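Local coordinates for protein endoglycosidase (Bacteroides thetaiotaomicron, PDB 6Q64) that probably hydrolyses O-glycosidic bonds in complex N-glycans, as a glycoside hydrolase family 18 enzyme of a gut bacterium, at residues G78-K83 with K115-F120; G108-E113 with E178-D183; Q46-L51 with Q61-R66; E57-I62 with Q122-G127. The protein carries 1 engineered substitution. One frame throughout, in Å; residues are numbered along the deposited sequence.

Interaction 1 of 4, residues G78-K83 with K115-F120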
# COMPACT_ATOMS: atom_id res chain seq x y z
N GLY A 78 -6.69 -6.86 -6.19
CA GLY A 78 -6.66 -7.58 -7.48
C GLY A 78 -8.02 -7.60 -8.17
O GLY A 78 -9.02 -7.47 -7.45
N ASN A 79 -8.03 -7.79 -9.50
CA ASN A 79 -9.22 -7.91 -10.39
C ASN A 79 -9.98 -6.59 -10.37
O ASN A 79 -11.22 -6.61 -10.20
CB ASN A 79 -10.17 -9.06 -10.01
CG ASN A 79 -9.50 -10.40 -9.78
OD1 ASN A 79 -9.10 -10.74 -8.65
ND2 ASN A 79 -9.42 -11.19 -10.84
N TRP A 80 -9.27 -5.47 -10.49
CA TRP A 80 -9.92 -4.14 -10.46
C TRP A 80 -10.46 -3.79 -11.86
O TRP A 80 -9.63 -3.45 -12.73
CB TRP A 80 -8.97 -3.08 -9.95
CG TRP A 80 -9.55 -1.71 -10.12
CD1 TRP A 80 -10.82 -1.32 -9.80
CD2 TRP A 80 -8.92 -0.56 -10.71
NE1 TRP A 80 -11.01 -0.01 -10.11
CE2 TRP A 80 -9.86 0.49 -10.66
CE3 TRP A 80 -7.65 -0.32 -11.25
CZ2 TRP A 80 -9.57 1.77 -11.13
CZ3 TRP A 80 -7.36 0.95 -11.70
CH2 TRP A 80 -8.31 1.98 -11.64
N THR A 81 -11.79 -3.81 -12.05
CA THR A 81 -12.43 -3.60 -13.38
C THR A 81 -13.37 -2.39 -13.39
O THR A 81 -13.46 -1.74 -14.44
CB THR A 81 -13.17 -4.84 -13.88
OG1 THR A 81 -14.46 -4.90 -13.26
CG2 THR A 81 -12.38 -6.12 -13.67
N GLY A 82 -14.08 -2.12 -12.29
CA GLY A 82 -15.12 -1.07 -12.24
C GLY A 82 -16.28 -1.34 -13.20
O GLY A 82 -16.88 -0.34 -13.65
N LYS A 83 -16.63 -2.61 -13.45
CA LYS A 83 -17.43 -3.03 -14.64
C LYS A 83 -18.90 -3.17 -14.29
O LYS A 83 -19.74 -3.11 -15.22
CB LYS A 83 -16.91 -4.32 -15.27
CG LYS A 83 -15.68 -4.17 -16.16
CD LYS A 83 -15.75 -3.06 -17.18
CE LYS A 83 -16.67 -3.40 -18.32
NZ LYS A 83 -15.89 -3.89 -19.48
N LYS A 115 -11.21 4.57 -14.97
CA LYS A 115 -10.90 6.01 -14.75
C LYS A 115 -11.95 6.64 -13.82
O LYS A 115 -11.53 7.43 -12.94
CB LYS A 115 -10.76 6.73 -16.09
CG LYS A 115 -9.53 6.31 -16.90
CD LYS A 115 -9.32 7.13 -18.17
CE LYS A 115 -8.98 6.27 -19.36
NZ LYS A 115 -8.67 7.11 -20.53
N ALA A 116 -13.25 6.27 -13.98
CA ALA A 116 -14.42 6.89 -13.29
C ALA A 116 -14.55 6.42 -11.84
O ALA A 116 -14.96 7.24 -10.99
CB ALA A 116 -15.69 6.57 -14.04
N ASP A 117 -14.33 5.12 -11.61
CA ASP A 117 -14.28 4.44 -10.29
C ASP A 117 -13.25 5.19 -9.45
O ASP A 117 -13.60 5.75 -8.40
CB ASP A 117 -13.91 2.96 -10.46
CG ASP A 117 -14.03 2.13 -9.15
OD1 ASP A 117 -14.71 2.62 -8.22
OD2 ASP A 117 -13.42 1.01 -9.07
N LEU A 118 -12.02 5.24 -9.96
CA LEU A 118 -10.89 5.98 -9.37
C LEU A 118 -11.28 7.43 -9.09
O LEU A 118 -10.96 7.91 -7.99
CB LEU A 118 -9.71 5.89 -10.33
CG LEU A 118 -8.44 6.61 -9.87
CD1 LEU A 118 -7.91 5.95 -8.61
CD2 LEU A 118 -7.39 6.64 -10.96
N LYS A 119 -11.93 8.13 -10.03
CA LYS A 119 -12.22 9.58 -9.85
C LYS A 119 -13.09 9.73 -8.59
O LYS A 119 -12.84 10.68 -7.79
CB LYS A 119 -12.84 10.21 -11.11
CG LYS A 119 -13.27 11.67 -10.98
CD LYS A 119 -13.17 12.51 -12.25
CE LYS A 119 -11.71 12.76 -12.64
NZ LYS A 119 -11.57 13.22 -14.05
N PHE A 120 -14.04 8.81 -8.38
CA PHE A 120 -15.04 8.85 -7.28
C PHE A 120 -14.31 8.52 -5.97
O PHE A 120 -14.36 9.30 -4.99
CB PHE A 120 -16.20 7.89 -7.57
CG PHE A 120 -17.28 7.98 -6.54
CD1 PHE A 120 -17.20 7.28 -5.36
CD2 PHE A 120 -18.35 8.84 -6.71
CE1 PHE A 120 -18.17 7.41 -4.39
CE2 PHE A 120 -19.33 8.96 -5.74
CZ PHE A 120 -19.24 8.25 -4.58

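Interaction 2 of 4, residues G108-E113 with E178-D183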
# COMPACT_ATOMS: atom_id res chain seq x y z
N GLY A 108 -1.21 -0.42 -17.05
CA GLY A 108 -1.66 0.77 -17.78
C GLY A 108 -2.95 0.46 -18.51
O GLY A 108 -3.75 -0.33 -17.97
N TYR A 109 -3.13 1.09 -19.66
CA TYR A 109 -4.30 0.90 -20.55
C TYR A 109 -5.60 0.78 -19.73
O TYR A 109 -6.30 -0.23 -19.94
CB TYR A 109 -4.08 -0.38 -21.35
CG TYR A 109 -2.93 -0.37 -22.34
CD1 TYR A 109 -3.03 0.34 -23.53
CD2 TYR A 109 -1.79 -1.15 -22.15
CE1 TYR A 109 -2.03 0.32 -24.48
CE2 TYR A 109 -0.78 -1.18 -23.09
CZ TYR A 109 -0.90 -0.44 -24.26
OH TYR A 109 0.08 -0.43 -25.20
N LEU A 110 -5.93 1.74 -18.84
CA LEU A 110 -7.17 1.73 -18.01
C LEU A 110 -8.42 1.99 -18.86
O LEU A 110 -8.38 2.86 -19.76
CB LEU A 110 -7.08 2.78 -16.90
CG LEU A 110 -6.00 2.60 -15.82
CD1 LEU A 110 -6.20 3.59 -14.68
CD2 LEU A 110 -5.95 1.18 -15.25
N SER A 111 -9.53 1.29 -18.56
CA SER A 111 -10.88 1.52 -19.13
C SER A 111 -11.46 2.84 -18.60
O SER A 111 -11.04 3.29 -17.52
CB SER A 111 -11.82 0.36 -18.85
OG SER A 111 -12.21 0.28 -17.48
N ASP A 112 -12.38 3.43 -19.35
CA ASP A 112 -13.16 4.65 -18.98
C ASP A 112 -13.88 4.42 -17.63
O ASP A 112 -14.10 5.43 -16.85
CB ASP A 112 -14.16 5.00 -20.10
CG ASP A 112 -13.52 5.40 -21.42
OD1 ASP A 112 -12.26 5.63 -21.44
OD2 ASP A 112 -14.28 5.48 -22.41
N GLU A 113 -14.28 3.16 -17.39
CA GLU A 113 -15.01 2.69 -16.18
C GLU A 113 -14.03 2.56 -14.99
O GLU A 113 -14.44 2.78 -13.83
CB GLU A 113 -15.77 1.37 -16.45
CG GLU A 113 -16.69 1.39 -17.67
CD GLU A 113 -16.09 0.96 -19.00
OE1 GLU A 113 -16.30 1.68 -20.00
OE2 GLU A 113 -15.43 -0.10 -19.05
N GLU A 178 1.08 9.78 -13.67
CA GLU A 178 0.46 11.11 -13.90
C GLU A 178 -0.58 10.97 -15.02
O GLU A 178 -1.60 11.70 -14.99
CB GLU A 178 1.53 12.17 -14.22
CG GLU A 178 2.56 12.36 -13.11
CD GLU A 178 3.52 13.55 -13.27
OE1 GLU A 178 4.68 13.49 -12.77
OE2 GLU A 178 3.08 14.55 -13.86
N LYS A 179 -0.33 10.03 -15.93
CA LYS A 179 -1.14 9.75 -17.15
C LYS A 179 -2.52 9.22 -16.76
O LYS A 179 -3.46 9.49 -17.48
CB LYS A 179 -0.43 8.72 -18.03
CG LYS A 179 -1.35 7.96 -18.98
CD LYS A 179 -0.65 7.06 -19.96
CE LYS A 179 -1.51 6.78 -21.17
NZ LYS A 179 -0.68 6.44 -22.34
N TYR A 180 -2.63 8.44 -15.70
CA TYR A 180 -3.90 7.80 -15.28
C TYR A 180 -4.36 8.46 -13.97
O TYR A 180 -5.29 7.95 -13.35
CB TYR A 180 -3.69 6.28 -15.27
CG TYR A 180 -3.64 5.66 -16.65
CD1 TYR A 180 -4.76 5.68 -17.49
CD2 TYR A 180 -2.48 5.04 -17.12
CE1 TYR A 180 -4.74 5.10 -18.75
CE2 TYR A 180 -2.45 4.47 -18.39
CZ TYR A 180 -3.57 4.49 -19.20
OH TYR A 180 -3.53 3.94 -20.46
N ASN A 181 -3.76 9.61 -13.63
CA ASN A 181 -3.91 10.42 -12.38
C ASN A 181 -3.92 9.54 -11.11
O ASN A 181 -4.58 9.94 -10.12
CB ASN A 181 -5.10 11.38 -12.50
CG ASN A 181 -5.33 12.18 -11.23
OD1 ASN A 181 -4.45 12.86 -10.73
ND2 ASN A 181 -6.51 12.04 -10.64
N LEU A 182 -3.16 8.45 -11.06
CA LEU A 182 -3.02 7.61 -9.84
C LEU A 182 -2.27 8.40 -8.73
O LEU A 182 -1.72 9.48 -9.03
CB LEU A 182 -2.33 6.31 -10.22
CG LEU A 182 -3.18 5.35 -11.07
CD1 LEU A 182 -2.34 4.40 -11.90
CD2 LEU A 182 -4.13 4.55 -10.18
N ASP A 183 -2.29 7.92 -7.48
CA ASP A 183 -1.83 8.75 -6.33
C ASP A 183 -0.43 8.32 -5.87
O ASP A 183 0.03 8.88 -4.89
CB ASP A 183 -2.81 8.72 -5.16
CG ASP A 183 -4.26 8.76 -5.61
OD1 ASP A 183 -4.80 7.67 -5.94
OD2 ASP A 183 -4.82 9.89 -5.66

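Interaction 3 of 4, residues Q46-L51 with Q61-R66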
# COMPACT_ATOMS: atom_id res chain seq x y z
N GLN A 46 -21.01 8.78 -9.75
CA GLN A 46 -19.70 9.12 -10.39
C GLN A 46 -19.05 10.35 -9.76
O GLN A 46 -17.83 10.46 -9.86
CB GLN A 46 -19.90 9.38 -11.88
CG GLN A 46 -20.61 8.24 -12.61
CD GLN A 46 -19.99 6.88 -12.38
OE1 GLN A 46 -18.82 6.74 -12.00
NE2 GLN A 46 -20.77 5.84 -12.60
N THR A 47 -19.84 11.24 -9.17
CA THR A 47 -19.36 12.54 -8.63
C THR A 47 -20.28 12.97 -7.50
O THR A 47 -21.44 12.54 -7.49
CB THR A 47 -19.40 13.65 -9.70
OG1 THR A 47 -20.77 13.91 -10.01
CG2 THR A 47 -18.64 13.28 -10.95
N GLU A 48 -19.78 13.87 -6.66
CA GLU A 48 -20.56 14.60 -5.62
C GLU A 48 -21.92 15.12 -6.15
O GLU A 48 -22.82 15.34 -5.32
CB GLU A 48 -19.68 15.73 -5.07
CG GLU A 48 -20.17 16.30 -3.75
CD GLU A 48 -19.07 16.58 -2.74
OE1 GLU A 48 -18.22 17.46 -3.03
OE2 GLU A 48 -19.03 15.89 -1.66
N GLU A 49 -22.10 15.31 -7.47
CA GLU A 49 -23.38 15.82 -8.06
C GLU A 49 -24.46 14.74 -7.99
O GLU A 49 -25.62 15.12 -7.93
CB GLU A 49 -23.20 16.32 -9.51
CG GLU A 49 -22.68 17.76 -9.65
CD GLU A 49 -21.65 18.21 -8.61
OE1 GLU A 49 -20.55 17.60 -8.52
OE2 GLU A 49 -21.97 19.16 -7.85
N ASP A 50 -24.11 13.45 -7.95
CA ASP A 50 -25.07 12.31 -7.99
C ASP A 50 -25.64 11.93 -6.60
O ASP A 50 -26.54 11.03 -6.54
CB ASP A 50 -24.42 11.09 -8.64
CG ASP A 50 -24.08 11.26 -10.12
OD1 ASP A 50 -24.98 11.66 -10.91
OD2 ASP A 50 -22.93 10.98 -10.46
N LEU A 51 -25.21 12.60 -5.52
CA LEU A 51 -25.57 12.26 -4.11
C LEU A 51 -26.51 13.31 -3.52
O LEU A 51 -26.42 14.46 -3.89
CB LEU A 51 -24.29 12.25 -3.27
CG LEU A 51 -23.15 11.33 -3.72
CD1 LEU A 51 -21.92 11.57 -2.86
CD2 LEU A 51 -23.53 9.86 -3.66
N GLN A 61 -17.13 13.98 6.15
CA GLN A 61 -16.56 13.50 7.43
C GLN A 61 -15.58 12.37 7.13
O GLN A 61 -14.57 12.27 7.85
CB GLN A 61 -17.61 12.96 8.37
CG GLN A 61 -18.85 13.82 8.38
CD GLN A 61 -18.92 14.67 9.61
OE1 GLN A 61 -17.90 15.20 10.07
NE2 GLN A 61 -20.13 14.80 10.15
N ILE A 62 -15.86 11.54 6.13
CA ILE A 62 -14.93 10.42 5.80
C ILE A 62 -13.63 11.06 5.32
O ILE A 62 -12.57 10.65 5.80
CB ILE A 62 -15.51 9.43 4.78
CG1 ILE A 62 -16.75 8.74 5.35
CG2 ILE A 62 -14.48 8.39 4.37
CD1 ILE A 62 -16.53 8.12 6.70
N ARG A 63 -13.74 12.05 4.44
CA ARG A 63 -12.59 12.78 3.86
C ARG A 63 -11.79 13.45 5.00
O ARG A 63 -10.55 13.43 4.88
CB ARG A 63 -13.09 13.77 2.80
CG ARG A 63 -12.92 13.27 1.37
CD ARG A 63 -13.27 14.36 0.35
NE ARG A 63 -14.68 14.26 -0.04
CZ ARG A 63 -15.64 15.12 0.27
NH1 ARG A 63 -15.38 16.23 0.93
NH2 ARG A 63 -16.87 14.86 -0.11
N GLU A 64 -12.47 14.00 6.02
CA GLU A 64 -11.83 14.61 7.22
C GLU A 64 -11.05 13.53 7.98
O GLU A 64 -9.83 13.66 8.12
CB GLU A 64 -12.86 15.29 8.14
CG GLU A 64 -13.25 16.70 7.70
CD GLU A 64 -12.19 17.80 7.82
OE1 GLU A 64 -11.21 17.82 7.01
OE2 GLU A 64 -12.35 18.66 8.72
N TYR A 65 -11.73 12.50 8.44
CA TYR A 65 -11.16 11.31 9.12
C TYR A 65 -9.81 10.88 8.52
O TYR A 65 -8.85 10.53 9.23
CB TYR A 65 -12.14 10.15 8.94
CG TYR A 65 -11.70 8.87 9.58
CD1 TYR A 65 -11.64 8.78 10.97
CD2 TYR A 65 -11.32 7.77 8.82
CE1 TYR A 65 -11.21 7.62 11.59
CE2 TYR A 65 -10.89 6.61 9.43
CZ TYR A 65 -10.86 6.53 10.82
OH TYR A 65 -10.47 5.39 11.47
N ARG A 66 -9.77 10.82 7.20
CA ARG A 66 -8.63 10.28 6.41
C ARG A 66 -7.35 11.02 6.84
O ARG A 66 -6.26 10.47 6.71
CB ARG A 66 -9.00 10.55 4.94
CG ARG A 66 -8.41 9.62 3.89
CD ARG A 66 -9.50 8.82 3.20
NE ARG A 66 -9.80 7.64 3.98
CZ ARG A 66 -10.77 6.79 3.75
NH1 ARG A 66 -11.62 6.96 2.74
NH2 ARG A 66 -10.88 5.75 4.56

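Interaction 4 of 4, residues E57-I62 with Q122-G127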
# COMPACT_ATOMS: atom_id res chain seq x y z
N GLU A 57 -22.44 15.17 2.84
CA GLU A 57 -21.97 15.53 4.20
C GLU A 57 -21.32 14.28 4.81
O GLU A 57 -20.26 14.42 5.44
CB GLU A 57 -23.11 16.11 5.05
CG GLU A 57 -22.74 16.45 6.51
CD GLU A 57 -21.53 17.37 6.79
OE1 GLU A 57 -21.61 18.58 6.42
OE2 GLU A 57 -20.51 16.91 7.39
N TYR A 58 -21.92 13.11 4.61
CA TYR A 58 -21.39 11.84 5.16
C TYR A 58 -19.96 11.68 4.66
O TYR A 58 -19.12 11.37 5.47
CB TYR A 58 -22.18 10.60 4.74
CG TYR A 58 -21.45 9.30 4.98
CD1 TYR A 58 -21.14 8.89 6.26
CD2 TYR A 58 -21.01 8.50 3.93
CE1 TYR A 58 -20.44 7.71 6.49
CE2 TYR A 58 -20.31 7.31 4.14
CZ TYR A 58 -20.03 6.91 5.44
OH TYR A 58 -19.37 5.73 5.71
N PHE A 59 -19.71 11.81 3.36
CA PHE A 59 -18.38 11.48 2.78
C PHE A 59 -17.41 12.62 3.09
O PHE A 59 -16.21 12.41 2.94
CB PHE A 59 -18.45 11.20 1.28
CG PHE A 59 -19.03 9.87 0.88
CD1 PHE A 59 -18.40 8.69 1.23
CD2 PHE A 59 -20.17 9.79 0.11
CE1 PHE A 59 -18.92 7.46 0.85
CE2 PHE A 59 -20.68 8.56 -0.28
CZ PHE A 59 -20.06 7.40 0.09
N ALA A 60 -17.92 13.80 3.47
CA ALA A 60 -17.10 14.96 3.90
C ALA A 60 -16.41 14.60 5.22
O ALA A 60 -15.20 14.88 5.35
CB ALA A 60 -17.95 16.20 4.02
N GLN A 61 -17.13 13.98 6.15
CA GLN A 61 -16.56 13.50 7.43
C GLN A 61 -15.58 12.37 7.13
O GLN A 61 -14.57 12.27 7.85
CB GLN A 61 -17.61 12.96 8.37
CG GLN A 61 -18.85 13.82 8.38
CD GLN A 61 -18.92 14.67 9.61
OE1 GLN A 61 -17.90 15.20 10.07
NE2 GLN A 61 -20.13 14.80 10.15
N ILE A 62 -15.86 11.54 6.13
CA ILE A 62 -14.93 10.42 5.80
C ILE A 62 -13.63 11.06 5.32
O ILE A 62 -12.57 10.65 5.80
CB ILE A 62 -15.51 9.43 4.78
CG1 ILE A 62 -16.75 8.74 5.35
CG2 ILE A 62 -14.48 8.39 4.37
CD1 ILE A 62 -16.53 8.12 6.70
N GLN A 122 -11.22 8.84 -5.33
CA GLN A 122 -10.28 9.93 -4.97
C GLN A 122 -11.04 11.13 -4.42
O GLN A 122 -10.67 11.54 -3.35
CB GLN A 122 -9.43 10.35 -6.16
CG GLN A 122 -8.40 9.31 -6.57
CD GLN A 122 -7.84 9.67 -7.92
OE1 GLN A 122 -8.42 10.46 -8.68
NE2 GLN A 122 -6.70 9.08 -8.23
N GLU A 123 -12.02 11.68 -5.13
CA GLU A 123 -12.62 13.03 -4.89
C GLU A 123 -13.72 13.02 -3.81
O GLU A 123 -13.94 14.06 -3.15
CB GLU A 123 -13.25 13.53 -6.18
CG GLU A 123 -12.26 14.09 -7.19
CD GLU A 123 -12.87 14.98 -8.27
OE1 GLU A 123 -12.10 15.63 -9.01
OE2 GLU A 123 -14.12 15.03 -8.37
N VAL A 124 -14.44 11.91 -3.66
CA VAL A 124 -15.64 11.83 -2.78
C VAL A 124 -15.23 11.06 -1.53
O VAL A 124 -15.37 11.59 -0.44
CB VAL A 124 -16.84 11.17 -3.50
CG1 VAL A 124 -17.95 10.82 -2.53
CG2 VAL A 124 -17.38 12.05 -4.61
N LYS A 125 -14.79 9.82 -1.70
CA LYS A 125 -14.06 9.07 -0.66
C LYS A 125 -12.70 9.75 -0.59
O LYS A 125 -12.32 10.39 -1.60
CB LYS A 125 -14.02 7.61 -1.07
CG LYS A 125 -15.39 6.97 -1.21
CD LYS A 125 -15.35 5.46 -1.31
CE LYS A 125 -16.26 4.79 -0.31
NZ LYS A 125 -15.86 3.38 -0.11
N GLY A 126 -11.94 9.68 0.47
CA GLY A 126 -10.65 10.40 0.39
C GLY A 126 -9.53 9.52 -0.14
O GLY A 126 -8.40 9.62 0.39
N GLY A 127 -9.85 8.62 -1.06
CA GLY A 127 -9.06 7.39 -1.25
C GLY A 127 -7.89 7.60 -2.18
O GLY A 127 -7.92 8.60 -2.96

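Interaction 1 of 4, residues G78-K83 with K115-F120
The indole of Trp80 has the carboxylate of Asp117 at its ring edge, almost in the ring plane, while CB of Leu118 comes up to the six-membered ring obliquely. In this TIM-barrel protein the pair ties the loop that follows strand 72-76 to helix 112-123. Trp80 NE1 donates to Asp117 OD2 over 2.8 Å, with an N-H...O angle of 156°. The oxygen is approached on its anti side, and the ring and carboxylate planes stand 44° apart, a tilted rather than coplanar fit. Asp117 reaches the ring because its CG lies anti to the backbone N (chi1 -172°), which carries the carboxylate out from the helix toward the loop. Both oxygens also accept from the chain nearby: OD2 from the backbone N of Leu91 and OD1 from that of Lys92, so this buried carboxylate accepts from three N-H groups and its rotation is probably well fixed. Gly82 is the loop residue whose CA comes nearest, 5.9 Å from CA of Asp117, and even a CB here would probably be tight against CB of Asp117. The apolar end of the contact is lighter, with CZ2 of Trp80 lying 4.2 Å from CB of Leu118.

Interaction 2 of 4, residues G108-E113 with E178-D183
Leu110 and Tyr180 bring their CA atoms to 7.4 Å of each other, where the loop entering helix 112-123 passes the turn that closes helix 162-179. Most of the contact is one ring laid against one branched side chain. CG of Leu110 sits over a face of the Tyr180 ring, 4.0 Å from its centroid and 23° off the normal, a CH-pi arrangement displaced toward the CD1 side. The methyl CD1 of Leu110 continues past the ring root and stands 3.7 Å from Tyr180 CB. Lys179 lays its CG over the opposite face, so the ring is sandwiched between aliphatic groups, one of them supplied by its own chain neighbour. Tyr180 can reach across because its CG is anti to the carbonyl carbon (chi1 -74°), sending the ring out from the helix end toward the other loop. There the phenol oxygen arrives at the bend of residues 108-110: OH of Tyr180 is 3.0 Å from the backbone N of Tyr109, and ring atom CE2 of Tyr180 is 3.8 Å from CA of Gly108. The CB of Tyr109 points away from Tyr180. Behind Leu110 lies Trp80, which extends the apolar patch inward from the surface. Both segments are shaped by helix ends. Ser111 caps the start of helix 112-123, and the side chain of Gln114 accepts from the backbone N of Ser111, the reciprocal pattern of a capping box. Asn181, with positive phi, is the C-prime residue of a Schellman motif that ends helix 162-179 and turns the chain into strand 184-189 of the TIM barrel.

Interaction 3 of 4, residues Q46-L51 with Q61-R66
Glu48 and Arg63 join across the protein surface through a single salt bridge, which links a loop containing an ST turn to helix 53-65 of this TIM-barrel protein. The close part is confined to two side-chain ends: OE2 of Glu48 lies 2.9 Å from NH2 of Arg63. Everything else is loose. The CA atoms of these two residues, the nearest across the segments, are 12.5 Å apart, and the second carboxylate oxygen, OE1 of Glu48, stays 4.1 Å from the same NH2. Carboxylate and guanidinium planes are 82° apart, so the ion pair is one-pronged and lacks the two-toothed match of a coplanar pair. Glu48 spans the distance with CG anti to the backbone N (chi1 -163°) and then a bend at chi2, while the arginine chain bends at chi3.

The loop that presents the glutamate is tied by several bonds of its own. Thr47 OG1 accepts from the backbone N of Glu49 at 3.2 Å, making the ST turn, and Asp50 OD2 takes the backbone N of Gln46 at 3.0 Å. Glu48 and Arg63 both stay partly exposed to solvent, whereas Leu51 of the same loop is buried and packs on Phe59 and Val124. An alanine at Glu48 would remove the carboxylate and would probably leave NH2 of Arg63 without its counter-charge, with the loop and the helix no longer bridged at this point. The arginine has a second hold, probably the stronger in fixing its rotation: its NE donates to the backbone O of Val124.

Interaction 4 of 4, residues E57-I62 with Q122-G127
Phe59 settles against Val124 and Lys125 in a buried contact whose character is set by its side-chain conformations. The phenylalanine has CG anti to its carbonyl carbon (chi1 -75°), which drops the ring off helix 53-65 toward the chain leaving helix 112-123. Val124 places its CG1 branch anti to the backbone N (chi1 168°), and this methyl lies 3.6 Å from Phe59 CD2, approaching the ring at an oblique slant. Farther along the ring, on the same side of its plane, the aliphatic part of Lys125 also comes up obliquely, with CE of Lys125 3.9 Å from Phe59 CE1. Its amino group travels on beyond the ring to a salt bridge with Asp96 and a hydrogen bond to the backbone O of Lys92, so the buried charge is paired outside the apolar contact. The opposite face of the Phe59 ring is occupied by its helix neighbour: Tyr58 CD2 rests 3.7 Å above the ring plane, over its centre, while the hydroxyl of Tyr58 bonds to the other oxygen of Asp96. The root of the ring is close as well, Phe59 CB lying 3.5 Å from the backbone O of Val124. Replacing Phe59 with an alanine would probably open a gap beside the Val124 methyl and leave CG and CE of Lys125 without the ring atom they touch. The cluster lies between helix 53-65 and the turn that carries the chain from helix 112-123 into strand 128-135.

Interactions 1 and 4 are buried, whereas 2 and 3 lie at the surface, and the chemistry follows in part: a hydrogen-bonded carboxylate with a little apolar packing in 1, almost pure apolar packing in 4, a CH-pi face in 2 and a lone ion pair in 3. Helix 112-123 serves interactions 1, 2 and 4, from its entering loop to the turn after it. Helix 53-65 serves 3 and 4, whose centres are only 3 Å apart, so the polar bridge and the apolar cluster form one patch. Gln122 of interaction 4 probably bonds Asn181 O of interaction 2, joining contacts whose centres are about 20 Å apart.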